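Local coordinates for protein cytochrome c552 (Thermochromatium tepidum, PDB 5ZE8) that binds five c-type hemes and, as a low-potential multiheme cytochrome of a purple sulfur photosynthetic bacterium, probably carries electrons, at residues 290-295 / 299-304; 324-327 / 333-336; 342-347 / 407-412. All blocks are in the same frame, centred on the assembly; numbering follows the deposited sequence.

All three contacts lie on the same side of the chain's centre, in its beta-rich part, and follow one another along the chain in numerical order. Contacts 1 and 2 are beta hairpins in two antiparallel sheets; their centres are about 14 Å apart, and they touch where Ala300 and Val302 of strand 297-306 pack on Leu325 of strand 320-328, so the two sheets meet there. Contact 3 joins two short helices, about 19 Å from contact 2 and about 25 Å from contact 1 between centres. Helix 343-346 follows strand 334-337, and the side chain of Pro409 is about 13 Å from a heme c. All three are structural packing within the beta-rich part.

Contact 1 of 3, residues 290-295 / 299-304; sequences TTKADK and AAQVWI
Residues 290-294 and 299-304 run antiparallel as the two arms of a beta hairpin, their axes 4.7 Å apart at closest and their directions 161° apart. Thr290 with Gln301 and Lys292 with Ala299 are hydrogen-bonded pairs, and Thr291 with Ala300 between them is a non-hydrogen-bonded pair. The bond from Gln301 N to Thr290 O (2.8 Å) is nearly straight, as is its return from Thr290 N to Gln301 O. Lys292 and Ala299 likewise exchange two backbone bonds, the one from Ala299 N being more bent.

On the face carrying Thr290, Gln301 and Trp303, the threonine hydroxyl is the meeting point. With chi1 at 58°, OG1 sits between the backbone N and the carbonyl carbon, turned to the partner strand. It accepts the indole N-H of Trp303, NE1 to OG1 3.1 Å, with the oxygen at the ring edge and in the indole plane. The same OG1 donates to Gln301 OE1 at 2.9 Å, approaching tilted from the amide plane; the glutamine reaches it through a bend at chi2. Toward the turn, Asp294 CB rests on Ala299 CB at 4.0 Å.

The Thr290 hydroxyl thus serves both ways, as acceptor to one side chain and donor to another, which ties residues two apart on strand 297-306 to one point of its neighbour and restrains the turning of the indole.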
ATOM      1  N   THR A 290     -21.379  15.258  14.901  1.00 20.50           N
ATOM      2  CA  THR A 290     -22.652  15.963  15.207  1.00 22.22           C
ATOM      3  C   THR A 290     -23.006  15.744  16.660  1.00 23.21           C
ATOM      4  O   THR A 290     -22.705  14.714  17.211  1.00 22.52           O
ATOM      5  CB  THR A 290     -23.849  15.537  14.307  1.00 24.61           C
ATOM      6  OG1 THR A 290     -24.168  14.115  14.366  1.00 24.07           O
ATOM      7  CG2 THR A 290     -23.572  15.950  13.002  1.00 24.45           C
ATOM      8  N   THR A 291     -23.626  16.737  17.305  1.00 24.16           N
ATOM      9  CA  THR A 291     -24.131  16.477  18.678  1.00 26.53           C
ATOM     10  C   THR A 291     -25.546  17.012  18.775  1.00 25.52           C
ATOM     11  O   THR A 291     -25.860  17.969  18.086  1.00 29.25           O
ATOM     12  CB  THR A 291     -23.249  17.123  19.782  1.00 25.02           C
ATOM     13  OG1 THR A 291     -23.346  18.541  19.721  1.00 27.36           O
ATOM     14  CG2 THR A 291     -21.787  16.758  19.607  1.00 24.29           C
ATOM     15  N   LYS A 292     -26.352  16.339  19.573  1.00 29.53           N
ATOM     16  CA  LYS A 292     -27.715  16.806  19.924  1.00 31.81           C
ATOM     17  C   LYS A 292     -27.785  16.732  21.450  1.00 34.76           C
ATOM     18  O   LYS A 292     -27.144  15.878  22.070  1.00 34.52           O
ATOM     19  CB  LYS A 292     -28.806  15.895  19.328  1.00 34.96           C
ATOM     20  CG  LYS A 292     -28.640  15.442  17.869  1.00 41.81           C
ATOM     21  CD  LYS A 292     -29.848  15.773  16.943  1.00 42.02           C
ATOM     22  CE  LYS A 292     -30.019  14.795  15.750  1.00 46.08           C
ATOM     23  NZ  LYS A 292     -30.591  15.313  14.427  1.00 43.11           N
ATOM     24  N   ALA A 293     -28.606  17.565  22.088  1.00 38.74           N
ATOM     25  CA  ALA A 293     -28.935  17.303  23.511  1.00 35.84           C
ATOM     26  C   ALA A 293     -29.777  16.038  23.684  1.00 32.30           C
ATOM     27  O   ALA A 293     -30.567  15.660  22.825  1.00 36.97           O
ATOM     28  CB  ALA A 293     -29.639  18.498  24.126  1.00 38.30           C
ATOM     29  N   ASP A 294     -29.532  15.344  24.764  1.00 29.95           N
ATOM     30  CA  ASP A 294     -30.237  14.162  25.104  1.00 32.90           C
ATOM     31  C   ASP A 294     -30.316  14.106  26.641  1.00 33.24           C
ATOM     32  O   ASP A 294     -29.573  13.370  27.294  1.00 33.26           O
ATOM     33  CB  ASP A 294     -29.581  12.882  24.545  1.00 36.30           C
ATOM     34  CG  ASP A 294     -30.290  11.602  24.989  1.00 40.01           C
ATOM     35  OD1 ASP A 294     -31.533  11.640  25.169  1.00 46.76           O
ATOM     36  OD2 ASP A 294     -29.618  10.559  25.167  1.00 43.03           O
ATOM     37  N   LYS A 295     -31.259  14.867  27.194  1.00 34.64           N
ATOM     38  CA  LYS A 295     -31.547  14.825  28.649  1.00 30.56           C
ATOM     39  C   LYS A 295     -30.388  15.505  29.304  1.00 30.09           C
ATOM     40  O   LYS A 295     -30.150  16.647  29.002  1.00 32.20           O
ATOM     41  CB  LYS A 295     -31.741  13.391  29.187  1.00 35.17           C
ATOM     42  CG  LYS A 295     -32.604  12.425  28.372  1.00 44.55           C
ATOM     43  CD  LYS A 295     -34.100  12.551  28.550  1.00 47.74           C
ATOM     44  CE  LYS A 295     -34.795  11.353  27.885  1.00 53.32           C
ATOM     45  NZ  LYS A 295     -36.057  11.743  27.190  1.00 54.49           N
ATOM     46  N   ALA A 299     -25.715  13.530  23.127  1.00 21.96           N
ATOM     47  CA  ALA A 299     -25.616  12.465  22.134  1.00 23.38           C
ATOM     48  C   ALA A 299     -24.690  12.938  20.999  1.00 19.73           C
ATOM     49  O   ALA A 299     -24.968  13.833  20.246  1.00 22.92           O
ATOM     50  CB  ALA A 299     -26.982  12.097  21.614  1.00 25.38           C
ATOM     51  N   ALA A 300     -23.554  12.248  20.868  1.00 21.46           N
ATOM     52  CA  ALA A 300     -22.499  12.608  19.903  1.00 19.83           C
ATOM     53  C   ALA A 300     -22.512  11.518  18.840  1.00 20.06           C
ATOM     54  O   ALA A 300     -22.538  10.391  19.160  1.00 23.84           O
ATOM     55  CB  ALA A 300     -21.127  12.665  20.634  1.00 19.92           C
ATOM     56  N   GLN A 301     -22.581  11.918  17.567  1.00 22.26           N
ATOM     57  CA  GLN A 301     -22.570  10.974  16.449  1.00 23.25           C
ATOM     58  C   GLN A 301     -21.343  11.238  15.646  1.00 21.10           C
ATOM     59  O   GLN A 301     -21.136  12.381  15.206  1.00 20.05           O
ATOM     60  CB  GLN A 301     -23.805  11.167  15.588  1.00 28.04           C
ATOM     61  CG  GLN A 301     -25.121  10.794  16.276  1.00 34.06           C
ATOM     62  CD  GLN A 301     -25.746  11.958  17.014  1.00 37.83           C
ATOM     63  OE1 GLN A 301     -25.917  13.037  16.443  1.00 49.03           O
ATOM     64  NE2 GLN A 301     -26.104  11.752  18.289  1.00 44.33           N
ATOM     65  N   VAL A 302     -20.525  10.195  15.452  1.00 20.62           N
ATOM     66  CA  VAL A 302     -19.308  10.286  14.673  1.00 18.55           C
ATOM     67  C   VAL A 302     -19.638   9.536  13.372  1.00 16.21           C
ATOM     68  O   VAL A 302     -20.077   8.419  13.401  1.00 18.07           O
ATOM     69  CB  VAL A 302     -18.074   9.697  15.398  1.00 19.47           C
ATOM     70  CG1 VAL A 302     -16.884   9.677  14.455  1.00 17.70           C
ATOM     71  CG2 VAL A 302     -17.748  10.533  16.592  1.00 18.81           C
ATOM     72  N   TRP A 303     -19.505  10.228  12.240  1.00 15.64           N
ATOM     73  CA  TRP A 303     -19.718   9.643  10.909  1.00 17.74           C
ATOM     74  C   TRP A 303     -18.395   9.542  10.170  1.00 14.15           C
ATOM     75  O   TRP A 303     -17.631  10.562  10.068  1.00 14.43           O
ATOM     76  CB  TRP A 303     -20.713  10.516  10.123  1.00 21.01           C
ATOM     77  CG  TRP A 303     -21.986  10.844  10.907  1.00 27.33           C
ATOM     78  CD1 TRP A 303     -22.174  11.885  11.813  1.00 34.00           C
ATOM     79  CD2 TRP A 303     -23.217  10.128  10.873  1.00 31.85           C
ATOM     80  NE1 TRP A 303     -23.458  11.845  12.338  1.00 34.15           N
ATOM     81  CE2 TRP A 303     -24.120  10.781  11.781  1.00 33.23           C
ATOM     82  CE3 TRP A 303     -23.657   8.993  10.175  1.00 34.77           C
ATOM     83  CZ2 TRP A 303     -25.426  10.330  11.985  1.00 33.56           C
ATOM     84  CZ3 TRP A 303     -24.971   8.550  10.395  1.00 33.50           C
ATOM     85  CH2 TRP A 303     -25.829   9.226  11.298  1.00 37.22           C
ATOM     86  N   ILE A 304     -18.116   8.343   9.690  1.00 13.73           N
ATOM     87  CA  ILE A 304     -16.826   8.143   8.959  1.00 14.77           C
ATOM     88  C   ILE A 304     -17.193   7.448   7.634  1.00 13.56           C
ATOM     89  O   ILE A 304     -17.550   6.282   7.659  1.00 15.17           O
ATOM     90  CB  ILE A 304     -15.824   7.293   9.744  1.00 15.96           C
ATOM     91  CG1 ILE A 304     -15.749   7.780  11.201  1.00 17.34           C
ATOM     92  CG2 ILE A 304     -14.474   7.417   9.060  1.00 15.03           C
ATOM     93  CD1 ILE A 304     -14.779   6.997  12.046  1.00 18.63           C
TER

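Contact 2 of 3, residues 324-327 / 333-336; sequences KLTA and EVLW
Ala327 faces two residues at once, Leu335 and Trp336, which makes this a classic beta bulge at the start of strand 334-337. The Ala327 carbonyl takes the Leu335 N-H at 2.8 Å (N to O) and, more weakly, the Trp336 N-H at 3.4 Å. The alanine's own N-H goes to Trp336 O at 2.9 Å, almost straight at 173°. The extra residue coincides with a sharp turn of the chain: the short strands 324-327 and 334-336 lie 110° apart in direction instead of near antiparallel.

Ala327 and Trp336 point to the same face of the sheet, CB to CB 4.2 Å. From there the indole reaches back along the partner strand: with CG anti to the backbone N (chi1 177°), the six-membered ring lies beside Leu325. Leu325 CG meets its edge, in the ring plane, 4.0 Å from CZ3, and the carbonyl O of Leu325 comes to 3.4 Å of the same CZ3, approaching the ring obliquely. On the other face, Thr326 CG2 packs against both methyls of Val334, 3.9 Å from CG2, the two side chains crossing at about a right angle. Ile390 and Pro391 of strand 383-391 also touch the indole, joining this hairpin to the other sheet.

Two N-H groups share one carbonyl oxygen here, unequally, so the main hold on Ala327 O is Leu335 N. The indole adds an apolar contact at Leu325, two residues before Ala327 on strand 320-328, where these two segments share no backbone hydrogen bond.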
ATOM      1  N   LYS A 324     -10.472   8.726  18.696  1.00 12.35           N
ATOM      2  CA  LYS A 324     -10.513   9.320  20.037  1.00 14.07           C
ATOM      3  C   LYS A 324     -11.572  10.416  20.051  1.00 13.78           C
ATOM      4  O   LYS A 324     -11.479  11.333  19.291  1.00 15.93           O
ATOM      5  CB  LYS A 324      -9.195   9.913  20.374  1.00 17.62           C
ATOM      6  CG  LYS A 324      -8.093   8.918  20.482  1.00 22.13           C
ATOM      7  CD  LYS A 324      -8.154   8.104  21.790  1.00 26.35           C
ATOM      8  CE  LYS A 324      -7.745   8.878  23.041  1.00 30.26           C
ATOM      9  NZ  LYS A 324      -6.381   9.393  22.984  1.00 34.81           N
ATOM     10  N   LEU A 325     -12.503  10.317  20.964  1.00 12.22           N
ATOM     11  CA  LEU A 325     -13.553  11.285  21.148  1.00 12.90           C
ATOM     12  C   LEU A 325     -13.483  11.759  22.595  1.00 13.17           C
ATOM     13  O   LEU A 325     -13.513  10.966  23.533  1.00 14.30           O
ATOM     14  CB  LEU A 325     -14.954  10.746  20.877  1.00 13.64           C
ATOM     15  CG  LEU A 325     -16.184  11.645  20.866  1.00 14.45           C
ATOM     16  CD1 LEU A 325     -16.000  12.622  19.691  1.00 15.25           C
ATOM     17  CD2 LEU A 325     -17.466  10.837  20.723  1.00 15.19           C
ATOM     18  N   THR A 326     -13.395  13.075  22.743  1.00 12.27           N
ATOM     19  CA  THR A 326     -13.043  13.638  24.067  1.00 12.44           C
ATOM     20  C   THR A 326     -13.938  14.853  24.299  1.00 13.82           C
ATOM     21  O   THR A 326     -14.114  15.644  23.440  1.00 14.23           O
ATOM     22  CB  THR A 326     -11.574  14.038  24.156  1.00 13.44           C
ATOM     23  OG1 THR A 326     -10.675  12.976  23.746  1.00 15.35           O
ATOM     24  CG2 THR A 326     -11.163  14.460  25.580  1.00 13.81           C
ATOM     25  N   ALA A 327     -14.434  15.011  25.542  1.00 13.35           N
ATOM     26  CA  ALA A 327     -15.236  16.171  25.927  1.00 14.38           C
ATOM     27  C   ALA A 327     -14.456  16.959  26.961  1.00 14.89           C
ATOM     28  O   ALA A 327     -13.807  16.388  27.853  1.00 15.89           O
ATOM     29  CB  ALA A 327     -16.551  15.784  26.506  1.00 15.29           C
ATOM     30  N   GLU A 333      -9.896  21.112  30.274  1.00 17.87           N
ATOM     31  CA  GLU A 333      -9.641  19.909  31.097  1.00 19.07           C
ATOM     32  C   GLU A 333     -10.545  18.828  30.576  1.00 17.30           C
ATOM     33  O   GLU A 333     -11.703  19.085  30.214  1.00 15.92           O
ATOM     34  CB  GLU A 333      -9.906  20.167  32.590  1.00 20.54           C
ATOM     35  CG  GLU A 333      -8.779  20.897  33.254  1.00 27.82           C
ATOM     36  CD  GLU A 333      -7.423  20.145  33.238  1.00 39.51           C
ATOM     37  OE1 GLU A 333      -7.344  18.947  33.634  1.00 44.25           O
ATOM     38  OE2 GLU A 333      -6.405  20.762  32.823  1.00 49.14           O
ATOM     39  N   VAL A 334     -10.038  17.587  30.486  1.00 16.65           N
ATOM     40  CA  VAL A 334     -10.877  16.489  30.056  1.00 15.36           C
ATOM     41  C   VAL A 334     -11.950  16.081  31.044  1.00 17.68           C
ATOM     42  O   VAL A 334     -11.633  15.745  32.171  1.00 20.84           O
ATOM     43  CB  VAL A 334     -10.019  15.265  29.741  1.00 15.69           C
ATOM     44  CG1 VAL A 334     -10.812  14.062  29.424  1.00 16.11           C
ATOM     45  CG2 VAL A 334      -9.100  15.667  28.619  1.00 17.98           C
ATOM     46  N   LEU A 335     -13.187  16.038  30.594  1.00 17.69           N
ATOM     47  CA  LEU A 335     -14.272  15.512  31.364  1.00 18.12           C
ATOM     48  C   LEU A 335     -14.679  14.075  31.058  1.00 18.33           C
ATOM     49  O   LEU A 335     -15.252  13.342  31.884  1.00 19.65           O
ATOM     50  CB  LEU A 335     -15.460  16.444  31.232  1.00 19.81           C
ATOM     51  CG  LEU A 335     -15.251  17.894  31.649  1.00 19.82           C
ATOM     52  CD1 LEU A 335     -16.533  18.596  31.366  1.00 20.07           C
ATOM     53  CD2 LEU A 335     -14.880  18.025  33.100  1.00 25.30           C
ATOM     54  N   TRP A 336     -14.486  13.668  29.809  1.00 16.21           N
ATOM     55  CA  TRP A 336     -14.926  12.349  29.363  1.00 13.96           C
ATOM     56  C   TRP A 336     -14.151  11.957  28.155  1.00 14.18           C
ATOM     57  O   TRP A 336     -13.774  12.837  27.376  1.00 15.52           O
ATOM     58  CB  TRP A 336     -16.416  12.431  28.959  1.00 15.40           C
ATOM     59  CG  TRP A 336     -17.000  11.178  28.421  1.00 16.64           C
ATOM     60  CD1 TRP A 336     -17.643  10.191  29.103  1.00 15.90           C
ATOM     61  CD2 TRP A 336     -16.980  10.748  27.043  1.00 15.42           C
ATOM     62  NE1 TRP A 336     -18.090   9.216  28.232  1.00 20.05           N
ATOM     63  CE2 TRP A 336     -17.659   9.520  26.974  1.00 18.41           C
ATOM     64  CE3 TRP A 336     -16.500  11.323  25.863  1.00 16.83           C
ATOM     65  CZ2 TRP A 336     -17.857   8.830  25.794  1.00 18.34           C
ATOM     66  CZ3 TRP A 336     -16.704  10.614  24.683  1.00 17.32           C
ATOM     67  CH2 TRP A 336     -17.322   9.365  24.676  1.00 17.06           C
TER

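Contact 3 of 3, residues 342-347 / 407-412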
ATOM      1  N   HIS A 342      -5.795   3.134  24.729  1.00 27.63           N
ATOM      2  CA  HIS A 342      -5.926   2.718  23.283  1.00 23.34           C
ATOM      3  C   HIS A 342      -7.289   2.082  23.112  1.00 22.40           C
ATOM      4  O   HIS A 342      -7.644   1.163  23.895  1.00 20.83           O
ATOM      5  CB  HIS A 342      -4.835   1.753  22.903  1.00 22.49           C
ATOM      6  CG  HIS A 342      -4.636   1.598  21.426  1.00 23.41           C
ATOM      7  ND1 HIS A 342      -5.507   0.890  20.633  1.00 26.86           N
ATOM      8  CD2 HIS A 342      -3.628   2.007  20.620  1.00 23.09           C
ATOM      9  CE1 HIS A 342      -5.066   0.899  19.386  1.00 24.41           C
ATOM     10  NE2 HIS A 342      -3.946   1.602  19.339  1.00 24.16           N
ATOM     11  N   PRO A 343      -8.049   2.494  22.098  1.00 18.62           N
ATOM     12  CA  PRO A 343      -9.330   1.938  21.840  1.00 18.53           C
ATOM     13  C   PRO A 343      -9.350   0.458  21.633  1.00 16.39           C
ATOM     14  O   PRO A 343     -10.352  -0.149  21.910  1.00 16.38           O
ATOM     15  CB  PRO A 343      -9.835   2.720  20.608  1.00 17.52           C
ATOM     16  CG  PRO A 343      -9.102   4.033  20.760  1.00 19.88           C
ATOM     17  CD  PRO A 343      -7.772   3.631  21.189  1.00 20.71           C
ATOM     18  N   SER A 344      -8.258  -0.150  21.150  1.00 15.16           N
ATOM     19  CA  SER A 344      -8.263  -1.615  21.041  1.00 17.26           C
ATOM     20  C   SER A 344      -8.643  -2.328  22.325  1.00 18.75           C
ATOM     21  O   SER A 344      -9.237  -3.385  22.303  1.00 21.92           O
ATOM     22  CB  SER A 344      -6.921  -2.131  20.525  1.00 18.83           C
ATOM     23  OG  SER A 344      -5.846  -1.950  21.422  1.00 20.69           O
ATOM     24  N   LYS A 345      -8.210  -1.749  23.419  1.00 20.25           N
ATOM     25  CA  LYS A 345      -8.510  -2.234  24.794  1.00 20.14           C
ATOM     26  C   LYS A 345      -9.656  -1.534  25.464  1.00 18.60           C
ATOM     27  O   LYS A 345     -10.361  -2.133  26.257  1.00 21.35           O
ATOM     28  CB  LYS A 345      -7.294  -2.014  25.643  1.00 24.05           C
ATOM     29  CG  LYS A 345      -6.042  -2.801  25.189  1.00 28.68           C
ATOM     30  CD  LYS A 345      -4.928  -2.820  26.190  1.00 32.90           C
ATOM     31  CE  LYS A 345      -3.822  -3.679  25.603  1.00 36.58           C
ATOM     32  NZ  LYS A 345      -2.720  -3.724  26.578  1.00 39.57           N
ATOM     33  N   ASP A 346      -9.817  -0.253  25.232  1.00 18.43           N
ATOM     34  CA  ASP A 346     -10.859   0.502  25.936  1.00 19.12           C
ATOM     35  C   ASP A 346     -12.132   0.827  25.227  1.00 17.80           C
ATOM     36  O   ASP A 346     -13.082   1.144  25.886  1.00 18.93           O
ATOM     37  CB  ASP A 346     -10.250   1.798  26.416  1.00 20.04           C
ATOM     38  CG  ASP A 346      -9.201   1.578  27.495  1.00 23.76           C
ATOM     39  OD1 ASP A 346      -9.129   0.514  28.113  1.00 19.32           O
ATOM     40  OD2 ASP A 346      -8.468   2.544  27.760  1.00 31.15           O
ATOM     41  N   ASP A 347     -12.201   0.746  23.875  1.00 15.59           N
ATOM     42  CA  ASP A 347     -13.419   1.015  23.154  1.00 16.13           C
ATOM     43  C   ASP A 347     -13.358   0.302  21.788  1.00 16.03           C
ATOM     44  O   ASP A 347     -13.057   0.931  20.764  1.00 15.21           O
ATOM     45  CB  ASP A 347     -13.556   2.515  22.944  1.00 17.29           C
ATOM     46  CG  ASP A 347     -14.858   2.911  22.310  1.00 18.44           C
ATOM     47  OD1 ASP A 347     -15.843   2.134  22.285  1.00 23.97           O
ATOM     48  OD2 ASP A 347     -14.967   4.060  21.783  1.00 17.75           O
ATOM     49  N   LEU A 407       1.404   0.206  11.899  1.00 12.40           N
ATOM     50  CA  LEU A 407       1.590  -1.032  12.644  1.00 13.20           C
ATOM     51  C   LEU A 407       0.689  -1.142  13.836  1.00 13.15           C
ATOM     52  O   LEU A 407       0.323  -0.152  14.413  1.00 14.41           O
ATOM     53  CB  LEU A 407       3.035  -1.121  13.132  1.00 14.46           C
ATOM     54  CG  LEU A 407       4.142  -1.143  12.083  1.00 15.26           C
ATOM     55  CD1 LEU A 407       5.519  -0.983  12.764  1.00 18.58           C
ATOM     56  CD2 LEU A 407       4.037  -2.439  11.327  1.00 16.48           C
ATOM     57  N   TRP A 408       0.344  -2.351  14.222  1.00 14.31           N
ATOM     58  CA  TRP A 408      -0.390  -2.588  15.442  1.00 14.55           C
ATOM     59  C   TRP A 408       0.339  -2.053  16.649  1.00 16.60           C
ATOM     60  O   TRP A 408       1.547  -2.060  16.685  1.00 15.72           O
ATOM     61  CB  TRP A 408      -0.531  -4.105  15.690  1.00 15.62           C
ATOM     62  CG  TRP A 408      -1.454  -4.881  14.758  1.00 15.70           C
ATOM     63  CD1 TRP A 408      -2.609  -4.461  14.222  1.00 15.20           C
ATOM     64  CD2 TRP A 408      -1.238  -6.213  14.265  1.00 16.25           C
ATOM     65  NE1 TRP A 408      -3.174  -5.434  13.405  1.00 16.84           N
ATOM     66  CE2 TRP A 408      -2.365  -6.542  13.451  1.00 17.69           C
ATOM     67  CE3 TRP A 408      -0.202  -7.163  14.451  1.00 17.67           C
ATOM     68  CZ2 TRP A 408      -2.483  -7.721  12.782  1.00 18.88           C
ATOM     69  CZ3 TRP A 408      -0.332  -8.352  13.771  1.00 19.08           C
ATOM     70  CH2 TRP A 408      -1.442  -8.596  12.908  1.00 19.59           C
ATOM     71  N   PRO A 409      -0.427  -1.722  17.706  1.00 16.32           N
ATOM     72  CA  PRO A 409       0.217  -1.149  18.914  1.00 19.06           C
ATOM     73  C   PRO A 409       1.209  -2.110  19.568  1.00 18.75           C
ATOM     74  O   PRO A 409       2.243  -1.656  20.002  1.00 21.37           O
ATOM     75  CB  PRO A 409      -0.967  -0.806  19.797  1.00 20.71           C
ATOM     76  CG  PRO A 409      -2.124  -1.530  19.279  1.00 18.75           C
ATOM     77  CD  PRO A 409      -1.887  -1.715  17.790  1.00 17.13           C
ATOM     78  N   SER A 410       0.914  -3.409  19.560  1.00 21.44           N
ATOM     79  CA  SER A 410       1.816  -4.459  20.026  1.00 20.64           C
ATOM     80  C   SER A 410       3.169  -4.342  19.339  1.00 22.15           C
ATOM     81  O   SER A 410       4.219  -4.461  19.970  1.00 22.75           O
ATOM     82  CB  SER A 410       1.263  -5.880  19.852  1.00 23.97           C
ATOM     83  OG  SER A 410       0.992  -6.248  18.475  1.00 25.50           O
ATOM     84  N   LEU A 411       3.145  -4.096  18.050  1.00 18.72           N
ATOM     85  CA  LEU A 411       4.397  -4.017  17.309  1.00 18.51           C
ATOM     86  C   LEU A 411       5.150  -2.725  17.545  1.00 18.45           C
ATOM     87  O   LEU A 411       6.416  -2.711  17.618  1.00 20.51           O
ATOM     88  CB  LEU A 411       4.136  -4.167  15.791  1.00 20.23           C
ATOM     89  CG  LEU A 411       3.619  -5.530  15.338  1.00 20.29           C
ATOM     90  CD1 LEU A 411       3.149  -5.455  13.916  1.00 19.83           C
ATOM     91  CD2 LEU A 411       4.653  -6.635  15.468  1.00 23.89           C
ATOM     92  N   VAL A 412       4.422  -1.629  17.703  1.00 18.35           N
ATOM     93  CA  VAL A 412       5.005  -0.318  18.040  1.00 19.49           C
ATOM     94  C   VAL A 412       5.616  -0.359  19.420  1.00 21.68           C
ATOM     95  O   VAL A 412       6.692   0.161  19.586  1.00 21.43           O
ATOM     96  CB  VAL A 412       3.959   0.785  17.942  1.00 21.26           C
ATOM     97  CG1 VAL A 412       4.498   2.162  18.343  1.00 23.63           C
ATOM     98  CG2 VAL A 412       3.456   0.902  16.499  1.00 20.57           C
TER
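His342 turns its imidazole toward Pro409 with CG anti to the backbone N (chi1 -163°), and chi2 of -75° sets the ring so that one face receives the pyrrolidine. Pro409 CG stands 3.5 Å above the ring plane, displaced toward the rim, and is nearest to NE2 at 3.6 Å. From the ring centroid it lies 3.9 Å away and 26° off the normal, a CH-pi contact. The side chains cross at about a right angle, yet the ring planes are only moderately inclined and offset, with proline CB and CG toward the NE2 side of the imidazole.

The other ring nitrogen is engaged within its own segment. His342 is the N-cap of helix 343-346, and its ND1 accepts the Ser344 N-H at 3.0 Å, near the ring plane. This bond fixes the rotation of the imidazole, while His342 O takes the N-H groups of both Lys345 and Asp346. An alanine in place of His342 is likely to leave Ser344 N without its capping partner and to open a gap beneath Pro409 CG.

Pro409 is the first residue of helix 409-414, just after its N-cap Trp408, so the starts of two short helices meet here. Tyr322 of strand 320-328 and Tyr351 of strand 351-357 bring their rings to His342, and Tyr351 also touches Ser344, Trp408 and Pro409, linking both helix starts to the six-stranded sheet.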